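Local coordinates for putative type VI secretion protein (Escherichia coli, PDB 6SKI) that acts as a type VI secretion effector, probably a phospholipase of the alpha/beta-hydrolase kind that rides to its target on the VgrG spike, at residues Y95-N101 with I313-P319; E346-Y352 with K399-A403; N418-R422 with E444-P448. All coordinates share one frame; numbering follows the deposited sequence.

Interactions 1 and 3 are neighbours in the main body of the protein, with centres about 12 Å apart, whereas interaction 2 lies out on a three-stranded antiparallel sheet, its centre about 38 Å from that of interaction 1 and about 45 Å from that of interaction 3. Along the chain they follow in series, each closing before the next opens. Strand 398-409 carries one half of interaction 2, and helix 416-431, next in the chain, carries one half of interaction 3. That helix also meets Asn101 and Ile313 of interaction 1, and Tyr98 reaches Glu444 weakly. Interaction 1 thus joins loop to loop and interaction 3 helix to loop in the probable hydrolase body; interaction 2 is outlying.

Interaction 1: Y95-N101 with I313-P319; sequences YRGYYSN and IGGGYNP
Asn101 and Tyr98 hold the glycine-rich loop 313-319 through three of its carbonyls. Asn101 N gives a nearly straight bond to Gly314 O (2.7 Å, 167° at the hydrogen). Asn101 ND2 adds a weak, bent one to Ile313 O at 3.0 Å, and this amide also donates to Ala417 O on helix 416-431. Tyr98 N supplies the third bond, to Gly316 O (3.0 Å). Tyr95 OH lies 3.0 Å from the same Gly316 O, which sits at the edge of the tyrosine ring, but its hydrogen-bond partner is Glu326, whose OE2 also receives Asn318 N. Ser100 OG turns to Asp44, while its CB rests 3.3 Å from Gly314 O. Gly316 CA returns a C-H...O contact to Tyr98 O at 3.5 Å.

Beyond these polar links, Tyr98 swings its ring opposite its own backbone N (chi1 -164°) and lays it on Pro319: CD stands 3.8 Å from the ring centroid, a CH-pi contact almost exactly on the normal. Tyr99 CD2 covers the other face toward the rim, and Tyr98 OH makes a weak hydrogen bond to Glu444 OE2.

Loop 313-319 follows strand 303-306 and a probable catalytic histidine, His310, and the side chain of Ile313 lies near the presumed Ser197-His310-Asp245 triad, consistent with the loop beside the active site of an alpha/beta hydrolase.

Interaction 2: E346-Y352 with K399-A403; sequences EMDTRVY and KQVGA
Residues 346-352 turn into a helix above strand 399-403, the backbones coming closest where the CA atoms of Tyr352 and Ala403 are 5.2 Å apart and opening to 6.5 Å between those of Glu346 and Val401. The fold here is a split beta-alpha-beta unit: helix 350-362 links strands 328-341 and 376-386, the two outer strands of the sheet, and strand 398-409 runs between them, antiparallel to both. Lys399, Val401 and Ala403 bond through their backbones to one outer strand and direct their side chains to the helix side; Gln400 faces the other way, onto helix 72-85.

Val401 is the hub. Its two methyls divide the contact, because chi1 of 162° sends CG1 away from its backbone N and toward the helix start, leaving CG2 for Glu346. Val401 CG1 meets Val351 CG2 at 3.7 Å and Thr349 CG2 at 4.0 Å, both obliquely, while Val401 CG2 lies 3.8 Å from Glu346 CG. Thr349 occupies the N-cap position, yet its side chain makes no capping bond, and its methyl serves the apolar patch instead.

No hydrogen bond crosses between the two segments. Glu346 OE2 and Lys399 NZ form a long salt bridge (3.8 Å), the two side chains crossing at about a right angle. Each end has another partner: the carboxylate accepts from Ser383 on strand 376-386, and the ammonium makes a weak bond to Thr344 O. The Tyr352 side chain touches Thr379 and Ile381 of strand 376-386. Val351 packs on Ala403, its CG2 3.8 Å from Ala403 CB, and that same CB sits 3.3 Å from Val351 O.

Interaction 3: N418-R422 with E444-P448; sequences NVCLR and ELQLP
Asn418, on helix 416-431, meets Glu444, Leu445 and Leu447 of loop 444-448 most closely. Its ND2 gives a weak, bent bond to Glu444 O (3.2 Å, 129° at the hydrogen). Asn418 OD1 lies 3.3 Å from Leu445 CD2, and Asn418 CB touches Leu447 CD2 at 3.6 Å. The helix continues regularly from here, with Asn418 O taking the backbone N of Arg422.

Val419 turns along the flank of the contact and offers a single methyl: CG2 lies 3.7 Å from Leu447 CD2, the two side chains crossing at about a right angle. Cys420 looks to the other side of the helix, onto Ile313. Leu421 comes next on the loop side; with CG opposite its backbone N (chi1 -174°), Leu421 CD2 lies 3.6 Å from Leu445 CD2.

Arg422, one turn after Asn418, stretches out from CG to NE and runs past Leu447 in the opposite direction. Leu447 CG lies over one face of the guanidinium, and Leu447 CD1 is 3.6 Å from Arg422 NE, an apolar lid on a flat charged group. NH2 of Arg422 is modelled too close to Leu445 O for that detail to be trusted. Leu447 therefore wedges between Asn418, Val419 and Arg422, while Leu445 fits beside Asn418 and Leu421.

The loop follows helix 416-431, precedes helix 452-466 and passes across the side of the first. Val419 packs on Ala455 and Ala458 of helix 452-466 and Arg422 on its Ile459, while Leu421 leans on Trp104 and Leu105 of helix 101-108.

Interaction 1: Y95-N101 with I313-P319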
loop_
_atom_site.group_PDB
_atom_site.type_symbol
_atom_site.label_atom_id
_atom_site.label_comp_id
_atom_site.label_asym_id
_atom_site.label_seq_id
_atom_site.Cartn_x
_atom_site.Cartn_y
_atom_site.Cartn_z
ATOM N N TYR A 95 -3.257 11.376 13.354
ATOM C CA TYR A 95 -2.133 11.618 12.464
ATOM C C TYR A 95 -2.573 11.518 11.011
ATOM O O TYR A 95 -3.240 10.557 10.617
ATOM C CB TYR A 95 -1.016 10.615 12.749
ATOM C CG TYR A 95 0.107 10.622 11.736
ATOM C CD1 TYR A 95 0.209 9.624 10.779
ATOM C CD2 TYR A 95 1.066 11.621 11.743
ATOM C CE1 TYR A 95 1.233 9.624 9.856
ATOM C CE2 TYR A 95 2.093 11.629 10.824
ATOM C CZ TYR A 95 2.172 10.629 9.882
ATOM O OH TYR A 95 3.194 10.635 8.963
ATOM N N ARG A 96 -2.204 12.516 10.216
ATOM C CA ARG A 96 -2.376 12.479 8.772
ATOM C C ARG A 96 -1.016 12.340 8.107
ATOM O O ARG A 96 -0.078 13.073 8.433
ATOM C CB ARG A 96 -3.074 13.735 8.254
ATOM C CG ARG A 96 -3.575 13.593 6.830
ATOM C CD ARG A 96 -3.768 14.941 6.160
ATOM N NE ARG A 96 -4.676 14.872 5.018
ATOM C CZ ARG A 96 -5.971 14.577 5.092
ATOM N NH1 ARG A 96 -6.545 14.337 6.263
ATOM N NH2 ARG A 96 -6.701 14.538 3.987
ATOM N N GLY A 97 -0.916 11.403 7.166
ATOM C CA GLY A 97 0.324 11.164 6.466
ATOM C C GLY A 97 0.494 12.072 5.267
ATOM O O GLY A 97 -0.344 12.914 4.952
ATOM N N TYR A 98 1.615 11.888 4.589
ATOM C CA TYR A 98 1.951 12.632 3.388
ATOM C C TYR A 98 1.836 11.705 2.185
ATOM O O TYR A 98 1.502 10.527 2.311
ATOM C CB TYR A 98 3.354 13.229 3.513
ATOM C CG TYR A 98 3.680 14.316 2.518
ATOM C CD1 TYR A 98 2.846 15.407 2.354
ATOM C CD2 TYR A 98 4.836 14.256 1.757
ATOM C CE1 TYR A 98 3.148 16.401 1.450
ATOM C CE2 TYR A 98 5.146 15.246 0.855
ATOM C CZ TYR A 98 4.300 16.316 0.705
ATOM O OH TYR A 98 4.608 17.305 -0.197
ATOM N N TYR A 99 2.109 12.254 1.009
ATOM C CA TYR A 99 2.092 11.456 -0.206
ATOM C C TYR A 99 3.118 10.337 -0.112
ATOM O O TYR A 99 4.266 10.556 0.282
ATOM C CB TYR A 99 2.385 12.344 -1.410
ATOM C CG TYR A 99 1.266 13.294 -1.740
ATOM C CD1 TYR A 99 -0.038 12.844 -1.856
ATOM C CD2 TYR A 99 1.511 14.645 -1.926
ATOM C CE1 TYR A 99 -1.065 13.708 -2.155
ATOM C CE2 TYR A 99 0.490 15.519 -2.224
ATOM C CZ TYR A 99 -0.797 15.045 -2.338
ATOM O OH TYR A 99 -1.822 15.912 -2.636
ATOM N N SER A 100 2.699 9.129 -0.469
ATOM C CA SER A 100 3.589 7.978 -0.430
ATOM C C SER A 100 4.401 7.937 -1.717
ATOM O O SER A 100 4.286 8.806 -2.583
ATOM C CB SER A 100 2.795 6.695 -0.223
ATOM O OG SER A 100 1.572 6.736 -0.930
ATOM N N ASN A 101 5.225 6.908 -1.868
ATOM C CA ASN A 101 5.983 6.727 -3.092
ATOM C C ASN A 101 5.145 6.105 -4.193
ATOM O O ASN A 101 5.511 6.210 -5.366
ATOM C CB ASN A 101 7.211 5.854 -2.827
ATOM C CG ASN A 101 8.388 6.648 -2.320
ATOM O OD1 ASN A 101 8.400 7.873 -2.396
ATOM N ND2 ASN A 101 9.383 5.956 -1.791
ATOM N N ILE A 313 10.632 4.174 3.546
ATOM C CA ILE A 313 10.836 3.378 2.351
ATOM C C ILE A 313 9.676 3.553 1.387
ATOM O O ILE A 313 9.875 3.707 0.182
ATOM C CB ILE A 313 11.035 1.890 2.713
ATOM C CG1 ILE A 313 12.207 1.732 3.678
ATOM C CG2 ILE A 313 11.227 1.056 1.467
ATOM C CD1 ILE A 313 13.543 2.081 3.103
ATOM N N GLY A 314 8.453 3.555 1.903
ATOM C CA GLY A 314 7.308 3.750 1.048
ATOM C C GLY A 314 6.729 5.141 1.032
ATOM O O GLY A 314 5.728 5.369 0.347
ATOM N N GLY A 315 7.316 6.081 1.761
ATOM C CA GLY A 315 6.796 7.428 1.824
ATOM C C GLY A 315 5.630 7.552 2.790
ATOM O O GLY A 315 5.013 6.571 3.200
ATOM N N GLY A 316 5.324 8.791 3.153
ATOM C CA GLY A 316 4.194 9.021 4.029
ATOM C C GLY A 316 4.469 9.947 5.193
ATOM O O GLY A 316 3.607 10.132 6.054
ATOM N N TYR A 317 5.662 10.528 5.238
ATOM C CA TYR A 317 6.050 11.441 6.302
ATOM C C TYR A 317 6.017 12.868 5.777
ATOM O O TYR A 317 6.555 13.148 4.703
ATOM C CB TYR A 317 7.442 11.108 6.835
ATOM C CG TYR A 317 7.483 9.916 7.760
ATOM C CD1 TYR A 317 6.685 9.861 8.890
ATOM C CD2 TYR A 317 8.337 8.856 7.515
ATOM C CE1 TYR A 317 6.726 8.779 9.739
ATOM C CE2 TYR A 317 8.388 7.773 8.361
ATOM C CZ TYR A 317 7.580 7.738 9.468
ATOM O OH TYR A 317 7.629 6.655 10.313
ATOM N N ASN A 318 5.383 13.758 6.533
ATOM C CA ASN A 318 5.243 15.140 6.104
ATOM C C ASN A 318 6.588 15.864 6.143
ATOM O O ASN A 318 7.471 15.513 6.931
ATOM C CB ASN A 318 4.221 15.862 6.974
ATOM C CG ASN A 318 3.014 15.010 7.269
ATOM O OD1 ASN A 318 3.104 14.011 7.971
ATOM N ND2 ASN A 318 1.873 15.392 6.715
ATOM N N PRO A 319 6.771 16.872 5.294
ATOM C CA PRO A 319 8.051 17.580 5.242
ATOM C C PRO A 319 8.317 18.393 6.499
ATOM O O PRO A 319 7.447 18.596 7.347
ATOM C CB PRO A 319 7.888 18.488 4.018
ATOM C CG PRO A 319 6.855 17.786 3.194
ATOM C CD PRO A 319 5.876 17.338 4.225
#

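Interaction 2: E346-Y352 with K399-A403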
loop_
_atom_site.group_PDB
_atom_site.type_symbol
_atom_site.label_atom_id
_atom_site.label_comp_id
_atom_site.label_asym_id
_atom_site.label_seq_id
_atom_site.Cartn_x
_atom_site.Cartn_y
_atom_site.Cartn_z
ATOM N N GLU A 346 13.261 9.830 43.691
ATOM C CA GLU A 346 12.741 9.287 42.440
ATOM C C GLU A 346 13.789 8.463 41.705
ATOM O O GLU A 346 13.446 7.501 41.010
ATOM C CB GLU A 346 12.245 10.424 41.552
ATOM C CG GLU A 346 10.933 11.025 42.005
ATOM C CD GLU A 346 10.884 12.520 41.779
ATOM O OE1 GLU A 346 11.772 13.042 41.072
ATOM O OE2 GLU A 346 9.970 13.177 42.318
ATOM N N MET A 347 15.063 8.812 41.857
ATOM C CA MET A 347 16.158 8.115 41.203
ATOM C C MET A 347 16.639 6.912 41.997
ATOM O O MET A 347 17.636 6.291 41.618
ATOM C CB MET A 347 17.321 9.078 40.965
ATOM C CG MET A 347 16.994 10.207 40.008
ATOM S SD MET A 347 18.399 10.681 38.991
ATOM C CE MET A 347 17.687 12.030 38.057
ATOM N N ASP A 348 15.963 6.579 43.089
ATOM C CA ASP A 348 16.259 5.401 43.890
ATOM C C ASP A 348 15.064 4.461 43.891
ATOM O O ASP A 348 14.720 3.853 44.906
ATOM C CB ASP A 348 16.651 5.792 45.311
ATOM C CG ASP A 348 17.746 4.912 45.872
ATOM O OD1 ASP A 348 17.486 3.711 46.090
ATOM O OD2 ASP A 348 18.866 5.416 46.096
ATOM N N THR A 349 14.418 4.340 42.738
ATOM C CA THR A 349 13.174 3.608 42.587
ATOM C C THR A 349 13.381 2.480 41.584
ATOM O O THR A 349 14.255 2.551 40.717
ATOM C CB THR A 349 12.053 4.555 42.129
ATOM O OG1 THR A 349 11.927 5.624 43.071
ATOM C CG2 THR A 349 10.726 3.845 42.062
ATOM N N ARG A 350 12.576 1.423 41.717
ATOM C CA ARG A 350 12.682 0.297 40.796
ATOM C C ARG A 350 12.384 0.725 39.366
ATOM O O ARG A 350 13.046 0.275 38.423
ATOM C CB ARG A 350 11.730 -0.821 41.220
ATOM C CG ARG A 350 11.815 -2.063 40.352
ATOM C CD ARG A 350 10.619 -2.974 40.562
ATOM N NE ARG A 350 9.349 -2.271 40.396
ATOM C CZ ARG A 350 8.741 -2.100 39.226
ATOM N NH1 ARG A 350 9.288 -2.575 38.116
ATOM N NH2 ARG A 350 7.587 -1.450 39.165
ATOM N N VAL A 351 11.391 1.597 39.183
ATOM C CA VAL A 351 11.020 2.019 37.837
ATOM C C VAL A 351 12.140 2.838 37.206
ATOM O O VAL A 351 12.412 2.718 36.006
ATOM C CB VAL A 351 9.681 2.782 37.858
ATOM C CG1 VAL A 351 8.586 1.892 38.408
ATOM C CG2 VAL A 351 9.783 4.053 38.668
ATOM N N TYR A 352 12.821 3.669 38.000
ATOM C CA TYR A 352 13.947 4.425 37.466
ATOM C C TYR A 352 15.095 3.510 37.076
ATOM O O TYR A 352 15.743 3.723 36.047
ATOM C CB TYR A 352 14.430 5.463 38.474
ATOM C CG TYR A 352 15.529 6.335 37.916
ATOM C CD1 TYR A 352 15.240 7.363 37.035
ATOM C CD2 TYR A 352 16.856 6.113 38.248
ATOM C CE1 TYR A 352 16.237 8.155 36.515
ATOM C CE2 TYR A 352 17.862 6.902 37.731
ATOM C CZ TYR A 352 17.544 7.922 36.866
ATOM O OH TYR A 352 18.537 8.716 36.341
ATOM N N LYS A 399 3.750 8.692 47.143
ATOM C CA LYS A 399 3.841 9.237 45.799
ATOM C C LYS A 399 3.847 8.089 44.805
ATOM O O LYS A 399 4.386 7.017 45.083
ATOM C CB LYS A 399 5.111 10.083 45.618
ATOM C CG LYS A 399 6.378 9.252 45.474
ATOM C CD LYS A 399 7.610 9.946 46.012
ATOM C CE LYS A 399 7.791 11.322 45.414
ATOM N NZ LYS A 399 9.124 11.882 45.763
ATOM N N GLN A 400 3.242 8.313 43.650
ATOM C CA GLN A 400 3.396 7.411 42.520
ATOM C C GLN A 400 4.524 7.946 41.653
ATOM O O GLN A 400 4.450 9.077 41.158
ATOM C CB GLN A 400 2.107 7.285 41.711
ATOM C CG GLN A 400 2.112 6.083 40.780
ATOM C CD GLN A 400 1.059 6.166 39.703
ATOM O OE1 GLN A 400 0.727 7.250 39.228
ATOM N NE2 GLN A 400 0.528 5.019 39.304
ATOM N N VAL A 401 5.570 7.142 41.495
ATOM C CA VAL A 401 6.724 7.474 40.674
ATOM C C VAL A 401 6.699 6.560 39.459
ATOM O O VAL A 401 6.685 5.331 39.595
ATOM C CB VAL A 401 8.039 7.321 41.450
ATOM C CG1 VAL A 401 9.211 7.243 40.491
ATOM C CG2 VAL A 401 8.217 8.470 42.414
ATOM N N GLY A 402 6.667 7.159 38.284
ATOM C CA GLY A 402 6.768 6.429 37.033
ATOM C C GLY A 402 8.016 6.855 36.291
ATOM O O GLY A 402 8.433 8.007 36.374
ATOM N N ALA A 403 8.618 5.915 35.586
ATOM C CA ALA A 403 9.804 6.187 34.795
ATOM C C ALA A 403 9.644 5.574 33.417
ATOM O O ALA A 403 9.027 4.512 33.264
ATOM C CB ALA A 403 11.065 5.647 35.467
#

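Interaction 3: N418-R422 with E444-P448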
loop_
_atom_site.group_PDB
_atom_site.type_symbol
_atom_site.label_atom_id
_atom_site.label_comp_id
_atom_site.label_asym_id
_atom_site.label_seq_id
_atom_site.Cartn_x
_atom_site.Cartn_y
_atom_site.Cartn_z
ATOM N N ASN A 418 12.411 9.811 -1.093
ATOM C CA ASN A 418 12.742 10.177 -2.463
ATOM C C ASN A 418 13.871 9.306 -2.997
ATOM O O ASN A 418 13.871 8.927 -4.173
ATOM C CB ASN A 418 13.118 11.653 -2.527
ATOM C CG ASN A 418 11.972 12.559 -2.151
ATOM O OD1 ASN A 418 10.808 12.193 -2.291
ATOM N ND2 ASN A 418 12.293 13.747 -1.661
ATOM N N VAL A 419 14.831 8.962 -2.139
ATOM C CA VAL A 419 15.876 8.023 -2.530
ATOM C C VAL A 419 15.274 6.658 -2.827
ATOM O O VAL A 419 15.614 6.015 -3.828
ATOM C CB VAL A 419 16.948 7.938 -1.430
ATOM C CG1 VAL A 419 18.010 6.922 -1.796
ATOM C CG2 VAL A 419 17.565 9.298 -1.180
ATOM N N CYS A 420 14.364 6.197 -1.968
ATOM C CA CYS A 420 13.713 4.916 -2.219
ATOM C C CYS A 420 12.870 4.961 -3.488
ATOM O O CYS A 420 12.807 3.975 -4.234
ATOM C CB CYS A 420 12.862 4.535 -1.014
ATOM S SG CYS A 420 13.839 4.302 0.478
ATOM N N LEU A 421 12.238 6.105 -3.751
ATOM C CA LEU A 421 11.528 6.316 -5.004
ATOM C C LEU A 421 12.456 6.161 -6.194
ATOM O O LEU A 421 12.102 5.526 -7.189
ATOM C CB LEU A 421 10.905 7.707 -5.008
ATOM C CG LEU A 421 9.995 8.040 -6.181
ATOM C CD1 LEU A 421 8.810 7.104 -6.229
ATOM C CD2 LEU A 421 9.557 9.472 -6.079
ATOM N N ARG A 422 13.640 6.761 -6.122
ATOM C CA ARG A 422 14.570 6.692 -7.243
ATOM C C ARG A 422 15.086 5.275 -7.445
ATOM O O ARG A 422 15.311 4.845 -8.582
ATOM C CB ARG A 422 15.714 7.676 -7.031
ATOM C CG ARG A 422 15.268 9.100 -7.237
ATOM C CD ARG A 422 16.160 10.097 -6.556
ATOM N NE ARG A 422 15.465 11.367 -6.389
ATOM C CZ ARG A 422 15.575 12.389 -7.226
ATOM N NH1 ARG A 422 16.350 12.291 -8.295
ATOM N NH2 ARG A 422 14.906 13.506 -6.999
ATOM N N GLU A 444 9.110 18.487 -4.567
ATOM C CA GLU A 444 8.854 17.507 -3.526
ATOM C C GLU A 444 9.698 16.257 -3.701
ATOM O O GLU A 444 9.761 15.437 -2.780
ATOM C CB GLU A 444 7.376 17.122 -3.521
ATOM C CG GLU A 444 6.491 18.065 -2.739
ATOM C CD GLU A 444 5.207 18.391 -3.473
ATOM O OE1 GLU A 444 5.198 18.312 -4.719
ATOM O OE2 GLU A 444 4.207 18.726 -2.804
ATOM N N LEU A 445 10.341 16.096 -4.854
ATOM C CA LEU A 445 11.134 14.918 -5.163
ATOM C C LEU A 445 12.615 15.235 -5.282
ATOM O O LEU A 445 13.405 14.346 -5.611
ATOM C CB LEU A 445 10.630 14.277 -6.454
ATOM C CG LEU A 445 9.242 13.649 -6.352
ATOM C CD1 LEU A 445 8.963 12.756 -7.543
ATOM C CD2 LEU A 445 9.101 12.884 -5.052
ATOM N N GLN A 446 13.012 16.472 -5.005
ATOM C CA GLN A 446 14.405 16.872 -5.109
ATOM C C GLN A 446 15.142 16.503 -3.834
ATOM O O GLN A 446 14.635 16.699 -2.726
ATOM C CB GLN A 446 14.530 18.373 -5.369
ATOM C CG GLN A 446 13.951 18.815 -6.694
ATOM C CD GLN A 446 14.435 17.967 -7.851
ATOM O OE1 GLN A 446 15.636 17.825 -8.073
ATOM N NE2 GLN A 446 13.499 17.390 -8.592
ATOM N N LEU A 447 16.337 15.967 -4.002
ATOM C CA LEU A 447 17.169 15.427 -2.942
ATOM C C LEU A 447 18.120 16.492 -2.410
ATOM O O LEU A 447 18.689 17.260 -3.189
ATOM C CB LEU A 447 17.970 14.242 -3.455
ATOM C CG LEU A 447 17.149 12.962 -3.535
ATOM C CD1 LEU A 447 18.021 11.821 -3.952
ATOM C CD2 LEU A 447 16.523 12.685 -2.188
ATOM N N PRO A 448 18.288 16.564 -1.092
ATOM C CA PRO A 448 19.318 17.441 -0.534
ATOM C C PRO A 448 20.693 17.005 -1.006
ATOM O O PRO A 448 20.908 15.845 -1.362
ATOM C CB PRO A 448 19.159 17.256 0.978
ATOM C CG PRO A 448 17.763 16.779 1.153
ATOM C CD PRO A 448 17.494 15.916 -0.038
#